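Long-range contacts in TarM (Staphylococcus aureus subsp. aureus 21178, PDB 4X7R), which belongs to the group 1 glycosyl transferase family, adopts the GT-B fold and is found with uridine-5'-diphosphate and a sulfated glycan bound: residues 5-10 and 37-42; 67-72 and 208-213; 319-324 and 348-353. The protein carries 1 engineered substitution. One frame throughout, in Å; residues are numbered along the deposited sequence.

Contact 1 (5-10 and 37-42). With SUS (2-deoxy-3,6-di-O-sulfo-2-(sulfoamino)-alpha-D-glucopyranose), chain C; BDP (beta-D-glucopyranuronic acid), chain B.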
loop_
_atom_site.group_PDB
_atom_site.type_symbol
_atom_site.label_atom_id
_atom_site.label_comp_id
_atom_site.label_asym_id
_atom_site.label_seq_id
_atom_site.Cartn_x
_atom_site.Cartn_y
_atom_site.Cartn_z
ATOM N N PHE A 5 -12.197 10.935 -6.853
ATOM C CA PHE A 5 -10.839 10.548 -7.249
ATOM C C PHE A 5 -10.031 10.438 -5.985
ATOM O O PHE A 5 -9.883 11.405 -5.243
ATOM C CB PHE A 5 -10.222 11.574 -8.226
ATOM C CG PHE A 5 -11.050 11.782 -9.476
ATOM C CD1 PHE A 5 -12.113 12.681 -9.483
ATOM C CD2 PHE A 5 -10.743 11.105 -10.655
ATOM C CE1 PHE A 5 -12.880 12.874 -10.642
ATOM C CE2 PHE A 5 -11.512 11.289 -11.811
ATOM C CZ PHE A 5 -12.573 12.176 -11.796
ATOM N N MET A 6 -9.574 9.231 -5.706
ATOM C CA MET A 6 -8.888 8.865 -4.477
ATOM C C MET A 6 -7.452 8.572 -4.766
ATOM O O MET A 6 -7.146 7.638 -5.486
ATOM C CB MET A 6 -9.612 7.694 -3.791
ATOM C CG MET A 6 -11.085 7.941 -3.647
ATOM S SD MET A 6 -12.062 6.686 -2.779
ATOM C CE MET A 6 -11.450 5.169 -3.463
ATOM N N MET A 7 -6.579 9.395 -4.218
ATOM C CA MET A 7 -5.163 9.419 -4.510
ATOM C C MET A 7 -4.260 8.713 -3.564
ATOM O O MET A 7 -4.358 8.854 -2.336
ATOM C CB MET A 7 -4.716 10.859 -4.714
ATOM C CG MET A 7 -5.398 11.509 -5.898
ATOM S SD MET A 7 -5.476 13.289 -5.642
ATOM C CE MET A 7 -3.822 13.600 -5.208
ATOM N N VAL A 8 -3.388 7.921 -4.149
ATOM C CA VAL A 8 -2.364 7.139 -3.447
ATOM C C VAL A 8 -1.136 7.010 -4.370
ATOM O O VAL A 8 -1.251 7.179 -5.592
ATOM C CB VAL A 8 -2.956 5.767 -2.993
ATOM C CG1 VAL A 8 -3.241 4.813 -4.170
ATOM C CG2 VAL A 8 -2.096 5.095 -1.942
ATOM N N HIS A 9 0.033 6.720 -3.795
ATOM C CA HIS A 9 1.250 6.533 -4.565
ATOM C C HIS A 9 1.073 5.476 -5.670
ATOM O O HIS A 9 1.281 5.784 -6.845
ATOM C CB HIS A 9 2.389 6.127 -3.615
ATOM C CG HIS A 9 3.627 5.692 -4.320
ATOM N ND1 HIS A 9 4.192 6.462 -5.324
ATOM C CD2 HIS A 9 4.396 4.596 -4.117
ATOM C CE1 HIS A 9 5.252 5.789 -5.733
ATOM N NE2 HIS A 9 5.426 4.668 -5.030
ATOM N N GLU A 10 0.686 4.245 -5.290
ATOM C CA GLU A 10 0.560 3.096 -6.195
ATOM C C GLU A 10 -0.452 2.101 -5.684
ATOM O O GLU A 10 -0.880 2.173 -4.521
ATOM C CB GLU A 10 1.911 2.347 -6.262
ATOM C CG GLU A 10 2.268 1.567 -4.991
ATOM C CD GLU A 10 3.479 0.657 -5.075
ATOM O OE1 GLU A 10 3.579 -0.152 -6.025
ATOM O OE2 GLU A 10 4.294 0.702 -4.132
ATOM N N ASP A 37 -13.050 6.513 -8.160
ATOM C CA ASP A 37 -11.879 5.879 -8.766
ATOM C C ASP A 37 -10.572 6.196 -8.090
ATOM O O ASP A 37 -10.501 7.119 -7.282
ATOM C CB ASP A 37 -11.857 6.142 -10.276
ATOM C CG ASP A 37 -13.146 5.661 -10.954
ATOM O OD1 ASP A 37 -13.494 4.463 -10.793
ATOM O OD2 ASP A 37 -13.807 6.479 -11.619
ATOM N N ILE A 38 -9.538 5.387 -8.373
ATOM C CA ILE A 38 -8.226 5.530 -7.746
ATOM C C ILE A 38 -7.247 6.180 -8.709
ATOM O O ILE A 38 -7.201 5.800 -9.875
ATOM C CB ILE A 38 -7.750 4.161 -7.195
ATOM C CG1 ILE A 38 -8.815 3.609 -6.132
ATOM C CG2 ILE A 38 -6.324 4.268 -6.597
ATOM C CD1 ILE A 38 -8.556 2.222 -5.520
ATOM N N VAL A 39 -6.503 7.190 -8.232
ATOM C CA VAL A 39 -5.458 7.881 -9.019
ATOM C C VAL A 39 -4.103 7.521 -8.397
ATOM O O VAL A 39 -3.912 7.744 -7.202
ATOM C CB VAL A 39 -5.652 9.414 -9.070
ATOM C CG1 VAL A 39 -4.601 10.073 -9.978
ATOM C CG2 VAL A 39 -7.080 9.781 -9.495
ATOM N N THR A 40 -3.188 6.938 -9.196
ATOM C CA THR A 40 -1.830 6.575 -8.781
ATOM C C THR A 40 -0.801 7.406 -9.553
ATOM O O THR A 40 -1.134 7.986 -10.590
ATOM C CB THR A 40 -1.583 5.070 -8.846
ATOM O OG1 THR A 40 -1.659 4.630 -10.210
ATOM C CG2 THR A 40 -2.531 4.282 -7.945
ATOM N N PHE A 41 0.448 7.481 -9.030
ATOM C CA PHE A 41 1.499 8.317 -9.599
ATOM C C PHE A 41 2.800 7.579 -9.889
ATOM O O PHE A 41 3.699 8.168 -10.460
ATOM C CB PHE A 41 1.738 9.564 -8.695
ATOM C CG PHE A 41 0.470 10.351 -8.415
ATOM C CD1 PHE A 41 -0.030 11.253 -9.349
ATOM C CD2 PHE A 41 -0.227 10.181 -7.214
ATOM C CE1 PHE A 41 -1.218 11.963 -9.103
ATOM C CE2 PHE A 41 -1.414 10.878 -6.973
ATOM C CZ PHE A 41 -1.910 11.762 -7.923
ATOM N N ASP A 42 2.900 6.295 -9.552
ATOM C CA ASP A 42 4.132 5.566 -9.818
ATOM C C ASP A 42 4.167 5.041 -11.260
ATOM O O ASP A 42 3.150 5.008 -11.969
ATOM C CB ASP A 42 4.253 4.365 -8.849
ATOM C CG ASP A 42 3.188 3.318 -9.104
ATOM O OD1 ASP A 42 2.018 3.701 -9.316
ATOM O OD2 ASP A 42 3.520 2.114 -9.070
HETATM N N2 SUS C . 6.124 10.063 -4.859
HETATM C C1 SUS C . 8.220 8.902 -4.292
HETATM S S1 SUS C . 5.628 9.729 -6.518
HETATM C C2 SUS C . 6.703 8.844 -4.266
HETATM S S2 SUS C . 8.832 3.734 -2.317
HETATM C C3 SUS C . 6.207 8.632 -2.820
HETATM O O3 SUS C . 4.773 8.467 -2.791
HETATM S S3 SUS C . 3.927 9.538 -2.106
HETATM C C4 SUS C . 6.885 7.441 -2.129
HETATM O O4 SUS C . 6.512 7.531 -0.768
HETATM C C5 SUS C . 8.444 7.526 -2.297
HETATM O O5 SUS C . 8.772 7.692 -3.709
HETATM C C6 SUS C . 9.183 6.253 -1.892
HETATM O O6 SUS C . 8.668 5.198 -2.684
HETATM O O1S SUS C . 4.457 8.749 -6.499
HETATM O O2S SUS C . 5.238 11.067 -7.128
HETATM O O3S SUS C . 6.782 9.109 -7.304
HETATM O O4S SUS C . 7.942 2.910 -3.254
HETATM O O5S SUS C . 10.305 3.350 -2.482
HETATM O O6S SUS C . 8.391 3.502 -0.868
HETATM O O7S SUS C . 4.428 9.655 -0.680
HETATM O O8S SUS C . 2.447 9.150 -2.088
HETATM O O9S SUS C . 4.089 10.877 -2.817
HETATM C C1 BDP B . 6.231 6.231 -0.250
HETATM C C2 BDP B . 6.726 6.169 1.221
HETATM C C3 BDP B . 6.340 4.838 1.867
HETATM C C4 BDP B . 4.822 4.485 1.611
HETATM C C5 BDP B . 4.499 4.635 0.085
HETATM C C6 BDP B . 3.023 4.334 -0.250
HETATM O O2 BDP B . 8.138 6.323 1.248
HETATM O O3 BDP B . 6.618 4.908 3.284
HETATM O O4 BDP B . 4.635 3.119 1.969
HETATM O O5 BDP B . 4.818 5.986 -0.349
HETATM O O6A BDP B . 2.166 5.175 0.114
HETATM O O6B BDP B . 2.791 3.309 -0.936
#

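Contact 2 (67-72 and 208-213)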
loop_
_atom_site.group_PDB
_atom_site.type_symbol
_atom_site.label_atom_id
_atom_site.label_comp_id
_atom_site.label_asym_id
_atom_site.label_seq_id
_atom_site.Cartn_x
_atom_site.Cartn_y
_atom_site.Cartn_z
ATOM N N TYR A 67 -6.670 5.396 -12.527
ATOM C CA TYR A 67 -6.083 6.407 -13.408
ATOM C C TYR A 67 -4.617 6.559 -12.948
ATOM O O TYR A 67 -4.370 6.742 -11.765
ATOM C CB TYR A 67 -6.793 7.747 -13.256
ATOM C CG TYR A 67 -8.222 7.711 -13.724
ATOM C CD1 TYR A 67 -8.532 7.720 -15.089
ATOM C CD2 TYR A 67 -9.277 7.704 -12.811
ATOM C CE1 TYR A 67 -9.862 7.723 -15.530
ATOM C CE2 TYR A 67 -10.606 7.708 -13.242
ATOM C CZ TYR A 67 -10.894 7.699 -14.599
ATOM O OH TYR A 67 -12.192 7.713 -15.022
ATOM N N ASN A 68 -3.656 6.412 -13.858
ATOM C CA ASN A 68 -2.244 6.544 -13.538
ATOM C C ASN A 68 -1.612 7.610 -14.470
ATOM O O ASN A 68 -1.932 7.652 -15.653
ATOM C CB ASN A 68 -1.545 5.188 -13.620
ATOM C CG ASN A 68 -0.048 5.273 -13.411
ATOM O OD1 ASN A 68 0.744 5.436 -14.361
ATOM N ND2 ASN A 68 0.367 5.218 -12.155
ATOM N N VAL A 69 -0.766 8.488 -13.918
ATOM C CA VAL A 69 -0.104 9.594 -14.643
ATOM C C VAL A 69 0.686 9.113 -15.882
ATOM O O VAL A 69 0.540 9.708 -16.931
ATOM C CB VAL A 69 0.741 10.518 -13.695
ATOM C CG1 VAL A 69 1.870 9.750 -13.001
ATOM C CG2 VAL A 69 1.290 11.736 -14.447
ATOM N N PHE A 70 1.529 8.061 -15.751
ATOM C CA PHE A 70 2.304 7.526 -16.881
ATOM C C PHE A 70 1.405 6.849 -17.883
ATOM O O PHE A 70 1.571 7.084 -19.077
ATOM C CB PHE A 70 3.468 6.631 -16.427
ATOM C CG PHE A 70 4.423 7.419 -15.565
ATOM C CD1 PHE A 70 5.190 8.450 -16.109
ATOM C CD2 PHE A 70 4.448 7.235 -14.183
ATOM C CE1 PHE A 70 6.010 9.239 -15.294
ATOM C CE2 PHE A 70 5.284 8.011 -13.370
ATOM C CZ PHE A 70 6.067 8.998 -13.927
ATOM N N GLU A 71 0.385 6.098 -17.404
ATOM C CA GLU A 71 -0.592 5.412 -18.274
ATOM C C GLU A 71 -1.383 6.375 -19.139
ATOM O O GLU A 71 -1.646 6.062 -20.287
ATOM C CB GLU A 71 -1.561 4.530 -17.452
ATOM C CG GLU A 71 -0.877 3.324 -16.832
ATOM C CD GLU A 71 -0.411 2.242 -17.789
ATOM O OE1 GLU A 71 -1.122 1.978 -18.786
ATOM O OE2 GLU A 71 0.656 1.642 -17.527
ATOM N N TYR A 72 -1.757 7.535 -18.591
ATOM C CA TYR A 72 -2.498 8.577 -19.299
ATOM C C TYR A 72 -1.693 9.080 -20.519
ATOM O O TYR A 72 -2.240 9.161 -21.616
ATOM C CB TYR A 72 -2.797 9.727 -18.326
ATOM C CG TYR A 72 -3.327 10.991 -18.971
ATOM C CD1 TYR A 72 -4.655 11.080 -19.390
ATOM C CD2 TYR A 72 -2.519 12.113 -19.117
ATOM C CE1 TYR A 72 -5.143 12.239 -20.002
ATOM C CE2 TYR A 72 -3.003 13.283 -19.698
ATOM C CZ TYR A 72 -4.317 13.345 -20.135
ATOM O OH TYR A 72 -4.800 14.499 -20.703
ATOM N N VAL A 208 0.618 17.547 -10.778
ATOM C CA VAL A 208 -0.358 18.625 -10.578
ATOM C C VAL A 208 -1.076 18.919 -11.905
ATOM O O VAL A 208 -2.302 19.027 -11.927
ATOM C CB VAL A 208 0.297 19.884 -9.950
ATOM C CG1 VAL A 208 -0.588 21.124 -10.123
ATOM C CG2 VAL A 208 0.633 19.641 -8.481
ATOM N N TYR A 209 -0.309 19.006 -13.019
ATOM C CA TYR A 209 -0.879 19.240 -14.348
ATOM C C TYR A 209 -1.860 18.124 -14.679
ATOM O O TYR A 209 -2.978 18.398 -15.106
ATOM C CB TYR A 209 0.237 19.312 -15.405
ATOM C CG TYR A 209 -0.263 19.266 -16.838
ATOM C CD1 TYR A 209 -0.768 20.407 -17.461
ATOM C CD2 TYR A 209 -0.162 18.099 -17.599
ATOM C CE1 TYR A 209 -1.182 20.379 -18.797
ATOM C CE2 TYR A 209 -0.606 18.051 -18.919
ATOM C CZ TYR A 209 -1.105 19.195 -19.518
ATOM O OH TYR A 209 -1.561 19.117 -20.815
ATOM N N TYR A 210 -1.428 16.874 -14.477
ATOM C CA TYR A 210 -2.205 15.667 -14.753
ATOM C C TYR A 210 -3.584 15.688 -14.075
ATOM O O TYR A 210 -4.595 15.463 -14.745
ATOM C CB TYR A 210 -1.386 14.413 -14.369
ATOM C CG TYR A 210 -2.215 13.148 -14.313
ATOM C CD1 TYR A 210 -2.870 12.667 -15.444
ATOM C CD2 TYR A 210 -2.311 12.408 -13.137
ATOM C CE1 TYR A 210 -3.624 11.501 -15.404
ATOM C CE2 TYR A 210 -3.057 11.229 -13.090
ATOM C CZ TYR A 210 -3.704 10.780 -14.230
ATOM O OH TYR A 210 -4.401 9.609 -14.226
ATOM N N LEU A 211 -3.621 16.016 -12.759
ATOM C CA LEU A 211 -4.862 16.126 -11.983
ATOM C C LEU A 211 -5.773 17.223 -12.517
ATOM O O LEU A 211 -6.979 17.076 -12.452
ATOM C CB LEU A 211 -4.570 16.381 -10.499
ATOM C CG LEU A 211 -3.917 15.227 -9.738
ATOM C CD1 LEU A 211 -3.510 15.679 -8.340
ATOM C CD2 LEU A 211 -4.857 13.998 -9.679
ATOM N N GLU A 212 -5.198 18.327 -13.018
ATOM C CA GLU A 212 -5.976 19.440 -13.580
ATOM C C GLU A 212 -6.581 19.024 -14.926
ATOM O O GLU A 212 -7.674 19.468 -15.256
ATOM C CB GLU A 212 -5.102 20.692 -13.732
ATOM C CG GLU A 212 -4.715 21.309 -12.400
ATOM C CD GLU A 212 -3.555 22.281 -12.430
ATOM O OE1 GLU A 212 -2.834 22.345 -13.453
ATOM O OE2 GLU A 212 -3.342 22.956 -11.401
ATOM N N LYS A 213 -5.889 18.137 -15.665
ATOM C CA LYS A 213 -6.333 17.559 -16.946
ATOM C C LYS A 213 -7.390 16.447 -16.698
ATOM O O LYS A 213 -8.439 16.417 -17.341
ATOM C CB LYS A 213 -5.107 16.995 -17.718
ATOM C CG LYS A 213 -4.942 17.518 -19.133
ATOM C CD LYS A 213 -4.833 19.038 -19.241
ATOM C CE LYS A 213 -5.104 19.499 -20.663
ATOM N NZ LYS A 213 -6.541 19.363 -21.071
#

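Contact 3 (319-324 and 348-353). With UDP (uridine-5'-diphosphate), chain E.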
loop_
_atom_site.group_PDB
_atom_site.type_symbol
_atom_site.label_atom_id
_atom_site.label_comp_id
_atom_site.label_asym_id
_atom_site.label_seq_id
_atom_site.Cartn_x
_atom_site.Cartn_y
_atom_site.Cartn_z
ATOM N N LYS A 319 -6.578 -24.691 19.537
ATOM C CA LYS A 319 -5.783 -23.575 20.046
ATOM C C LYS A 319 -4.933 -22.925 18.941
ATOM O O LYS A 319 -3.721 -23.139 18.856
ATOM C CB LYS A 319 -4.936 -24.015 21.251
ATOM C CG LYS A 319 -5.749 -24.578 22.405
ATOM C CD LYS A 319 -4.903 -25.483 23.266
ATOM C CE LYS A 319 -5.724 -26.088 24.366
ATOM N NZ LYS A 319 -4.871 -26.508 25.503
ATOM N N ILE A 320 -5.590 -22.143 18.077
ATOM C CA ILE A 320 -4.920 -21.442 16.992
ATOM C C ILE A 320 -5.071 -19.944 17.231
ATOM O O ILE A 320 -6.196 -19.434 17.288
ATOM C CB ILE A 320 -5.422 -21.868 15.575
ATOM C CG1 ILE A 320 -5.641 -23.402 15.415
ATOM C CG2 ILE A 320 -4.570 -21.258 14.447
ATOM C CD1 ILE A 320 -4.422 -24.300 15.473
ATOM N N VAL A 321 -3.935 -19.251 17.397
ATOM C CA VAL A 321 -3.899 -17.800 17.579
ATOM C C VAL A 321 -3.430 -17.221 16.254
ATOM O O VAL A 321 -2.375 -17.611 15.748
ATOM C CB VAL A 321 -3.023 -17.350 18.780
ATOM C CG1 VAL A 321 -2.924 -15.832 18.849
ATOM C CG2 VAL A 321 -3.564 -17.901 20.090
ATOM N N GLY A 322 -4.234 -16.340 15.682
ATOM C CA GLY A 322 -3.919 -15.733 14.396
ATOM C C GLY A 322 -3.411 -14.311 14.458
ATOM O O GLY A 322 -3.671 -13.591 15.426
ATOM N N HIS A 323 -2.682 -13.905 13.406
ATOM C CA HIS A 323 -2.143 -12.560 13.234
ATOM C C HIS A 323 -1.954 -12.327 11.739
ATOM O O HIS A 323 -1.130 -12.995 11.119
ATOM C CB HIS A 323 -0.828 -12.374 14.011
ATOM C CG HIS A 323 -0.310 -10.972 14.003
ATOM N ND1 HIS A 323 -0.458 -10.145 15.092
ATOM C CD2 HIS A 323 0.364 -10.305 13.041
ATOM C CE1 HIS A 323 0.097 -8.994 14.747
ATOM N NE2 HIS A 323 0.597 -9.044 13.518
ATOM N N ILE A 324 -2.760 -11.416 11.154
ATOM C CA ILE A 324 -2.731 -11.072 9.728
ATOM C C ILE A 324 -2.399 -9.591 9.586
ATOM O O ILE A 324 -3.240 -8.751 9.912
ATOM C CB ILE A 324 -4.074 -11.423 8.999
ATOM C CG1 ILE A 324 -4.518 -12.892 9.225
ATOM C CG2 ILE A 324 -3.979 -11.112 7.504
ATOM C CD1 ILE A 324 -6.024 -13.159 8.871
ATOM N N ASN A 348 1.938 -26.105 25.499
ATOM C CA ASN A 348 2.669 -26.440 24.273
ATOM C C ASN A 348 1.776 -26.777 23.065
ATOM O O ASN A 348 2.301 -26.963 21.965
ATOM C CB ASN A 348 3.675 -27.581 24.532
ATOM C CG ASN A 348 4.570 -27.389 25.736
ATOM O OD1 ASN A 348 5.660 -26.814 25.660
ATOM N ND2 ASN A 348 4.132 -27.896 26.882
ATOM N N ALA A 349 0.441 -26.864 23.265
ATOM C CA ALA A 349 -0.532 -27.207 22.220
ATOM C C ALA A 349 -0.955 -26.021 21.353
ATOM O O ALA A 349 -1.381 -26.221 20.213
ATOM C CB ALA A 349 -1.756 -27.865 22.840
ATOM N N VAL A 350 -0.849 -24.796 21.894
ATOM C CA VAL A 350 -1.241 -23.567 21.206
ATOM C C VAL A 350 -0.330 -23.187 20.021
ATOM O O VAL A 350 0.891 -23.093 20.169
ATOM C CB VAL A 350 -1.565 -22.405 22.191
ATOM C CG1 VAL A 350 -0.419 -22.153 23.155
ATOM C CG2 VAL A 350 -1.973 -21.117 21.467
ATOM N N LYS A 351 -0.948 -23.000 18.843
ATOM C CA LYS A 351 -0.287 -22.637 17.596
ATOM C C LYS A 351 -0.483 -21.147 17.289
ATOM O O LYS A 351 -1.549 -20.592 17.566
ATOM C CB LYS A 351 -0.846 -23.473 16.428
ATOM C CG LYS A 351 -0.422 -24.946 16.410
ATOM C CD LYS A 351 -0.974 -25.693 15.172
ATOM C CE LYS A 351 -0.257 -25.388 13.866
ATOM N NZ LYS A 351 -1.044 -25.812 12.677
ATOM N N PHE A 352 0.537 -20.513 16.688
ATOM C CA PHE A 352 0.499 -19.115 16.282
ATOM C C PHE A 352 0.739 -19.054 14.780
ATOM O O PHE A 352 1.803 -19.465 14.301
ATOM C CB PHE A 352 1.513 -18.260 17.070
ATOM C CG PHE A 352 1.161 -18.016 18.524
ATOM C CD1 PHE A 352 1.348 -19.008 19.482
ATOM C CD2 PHE A 352 0.677 -16.783 18.942
ATOM C CE1 PHE A 352 1.014 -18.784 20.823
ATOM C CE2 PHE A 352 0.355 -16.558 20.288
ATOM C CZ PHE A 352 0.523 -17.560 21.217
ATOM N N HIS A 353 -0.289 -18.602 14.033
ATOM C CA HIS A 353 -0.265 -18.460 12.576
ATOM C C HIS A 353 -0.097 -16.995 12.232
ATOM O O HIS A 353 -1.009 -16.194 12.471
ATOM C CB HIS A 353 -1.563 -18.996 11.947
ATOM C CG HIS A 353 -1.714 -20.486 11.962
ATOM N ND1 HIS A 353 -2.628 -21.116 11.138
ATOM C CD2 HIS A 353 -1.080 -21.423 12.706
ATOM C CE1 HIS A 353 -2.522 -22.404 11.408
ATOM N NE2 HIS A 353 -1.603 -22.635 12.344
HETATM N N1 UDP E . -3.891 -8.190 4.694
HETATM C C2 UDP E . -4.200 -9.249 3.861
HETATM N N3 UDP E . -3.301 -10.289 3.883
HETATM C C4 UDP E . -2.139 -10.369 4.618
HETATM C C5 UDP E . -1.854 -9.210 5.425
HETATM C C6 UDP E . -2.720 -8.179 5.440
HETATM O O2 UDP E . -5.196 -9.271 3.151
HETATM O O4 UDP E . -1.450 -11.405 4.560
HETATM C "C1'" UDP E . -4.930 -7.139 4.846
HETATM C "C2'" UDP E . -5.890 -7.375 6.010
HETATM O "O2'" UDP E . -6.959 -8.221 5.623
HETATM C "C3'" UDP E . -6.368 -5.951 6.300
HETATM C "C4'" UDP E . -5.144 -5.103 5.968
HETATM O "O4'" UDP E . -4.302 -5.903 5.104
HETATM O "O3'" UDP E . -7.537 -5.522 5.600
HETATM C "C5'" UDP E . -4.360 -4.631 7.166
HETATM O "O5'" UDP E . -5.135 -3.576 7.777
HETATM P PA UDP E . -4.777 -2.832 9.153
HETATM O O1A UDP E . -5.618 -1.621 9.273
HETATM O O2A UDP E . -5.037 -3.804 10.316
HETATM O O3A UDP E . -3.263 -2.447 9.120
HETATM P PB UDP E . -2.358 -1.660 8.054
HETATM O O1B UDP E . -3.160 -0.552 7.425
HETATM O O2B UDP E . -1.866 -2.618 6.963
HETATM O O3B UDP E . -1.179 -1.041 8.779
#

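Contact 1 (5-10 and 37-42)
M6 pairs with I38 where the first two strands of a Rossmann-like sheet run parallel, in the beta-alpha-beta unit of strand 3-7, helix 17-31 and strand 36-40. The register rests on three backbone bonds: M6 N reaches D37 O at 2.8 Å, V39 N reaches M6 O at 2.9 Å, and V8 N reaches V39 O at 3.1 Å. On the face carrying F5, M7 and V39, the M7 chain bends at chi3 (49°), bringing M7 CE to 3.8 Å from F41 CZ.

Past the strands, H9 O accepts from F41 N at 2.9 Å and weakly from D42 N. With its CG anti to the backbone N (chi1 170°), the H9 ring lies beside SUS, and H9 ND1 donates to the N-sulfo oxygen O1S of SUS at 2.6 Å. That oxygen lies in the ring plane, while SUS C4 covers one face and E10 CB the other, offset toward the rim. E10 OE1 and D42 OD2 stand only 3.8 Å apart; K44 forms salt bridges with both, and D42 OD1 is hydrogen-bonded to Y47 OH. The bonds to H9 O thus tie the two loops together beside the sulfated sugar, and the lysine probably offsets the neighbouring carboxylates.

Contact 2 (67-72 and 208-213)
Y210 meets V69 through a CH-pi contact: V69 CA stands over the centre of the phenol ring, 3.7 Å from its centroid and 11° off the ring normal. The valine branch extends the same cover, with V69 CB 3.6 Å from Y210 CD2 and CG2 against the root of the ring at CB and CG. Because Y210 CG is anti to its own backbone N (chi1 166°), the ring projects from helix 203-214 into the corner where strand 66-68 turns into helix 69-78.

A second group of contacts is aromatic. The side chains of Y72 and Y210 run antiparallel past one another as an oblique pair, with ring centroids 5.4 Å apart and planes inclined at 51°. The tightest approach is from Y72 CB to Y210 CE1, at 3.5 Å. Farther out, Y72 and K213 cross at about a right angle, Y72 OH 3.4 Å from K213 CG.

In fold terms, strand 66-68 is an edge strand of the parallel sheet in the N-terminal Rossmann-like domain, and helix 203-214 packs on that sheet, Y210 also touching V39 of the next strand.

Among the polar atoms, no clear hydrogen bond joins the two segments. Y67 CB comes up at the edge of the Y210 ring, near its plane, 3.2 Å from Y210 OH, and the 3.3 Å spacing of Y210 OH from N68 N has too poor an angle for a hydrogen bond. The polar end of Y67 is engaged elsewhere, by K3. N68 instead works within its own segment as N-cap of helix 69-78: OD1 accepts from E71 N at 3.1 Å, in the carbonyl plane on a lone pair, and more weakly from F70 N, while ND2 binds D42 O and T40 OG1.

Contact 3 (319-324 and 348-353)
I320 and H353 pack methyl against ring in the parallel beta-alpha-beta unit of strand 320-324, helix 333-346 and strand 351-355, part of the C-terminal Rossmann-like domain of the GT-B fold. I320 CG2 hangs over the centre of the imidazole, 3.7 Å from the ring centroid and only 2° off the normal, so the contact is a face-on CH-pi interaction. On the opposite face of the sheet V321 lies alongside F352. Its CG1, anti to the backbone N (chi1 175°), rests 3.7 Å from F352 CE2, while V321 CG2 meets V350 CG2 at 3.8 Å. Helices 333-346 and 446-457 close over this apolar patch, V343 touching F352 and I453 touching V321.

Backbone bonds hold the two strands in register. K351 N binds K319 O at 2.8 Å and V321 N binds K351 O at 2.7 Å, both nearly straight; H353 N to V321 O continues the series. The last bond, H323 N to H353 O at 3.0 Å, is bent, with 133° at the hydrogen.

The solvent side is at the start of the segments, where A349 is exposed and the outer part of the extended K319 chain runs past it, K319 CD 4.0 Å from A349 CB. The K319 ammonium reaches beyond the two segments to D347 and N458. K351 is also partly exposed: its CD lies against I320 CD1, and the chain, bent at chi3, brings NZ to a weak bond with H353 NE2. At the far end of strand 320-324, I324 turns to the nucleotide, its CG2 3.5 Å from C4 of the uracil ring of UDP.

In the fold
Contacts 1, 2 and 3 follow one another along the chain, each closing before the next opens. Contacts 1 and 2 share the seven-stranded parallel sheet: their centres are 10 Å apart, strands 36-40 and 66-68 are neighbours, and I38 O probably accepts from Y67 N at 2.7 Å. Between the segments of contact 2 the chain builds the long antiparallel sheet before returning through helix 203-214. Contact 3 lies in the other parallel sheet, its centre about 36 Å from contact 1's and about 46 Å from contact 2's. Contacts 1 and 3 thus represent the two Rossmann-like halves, reaching the glycan and UDP respectively; G17 N of the first half also binds UDP.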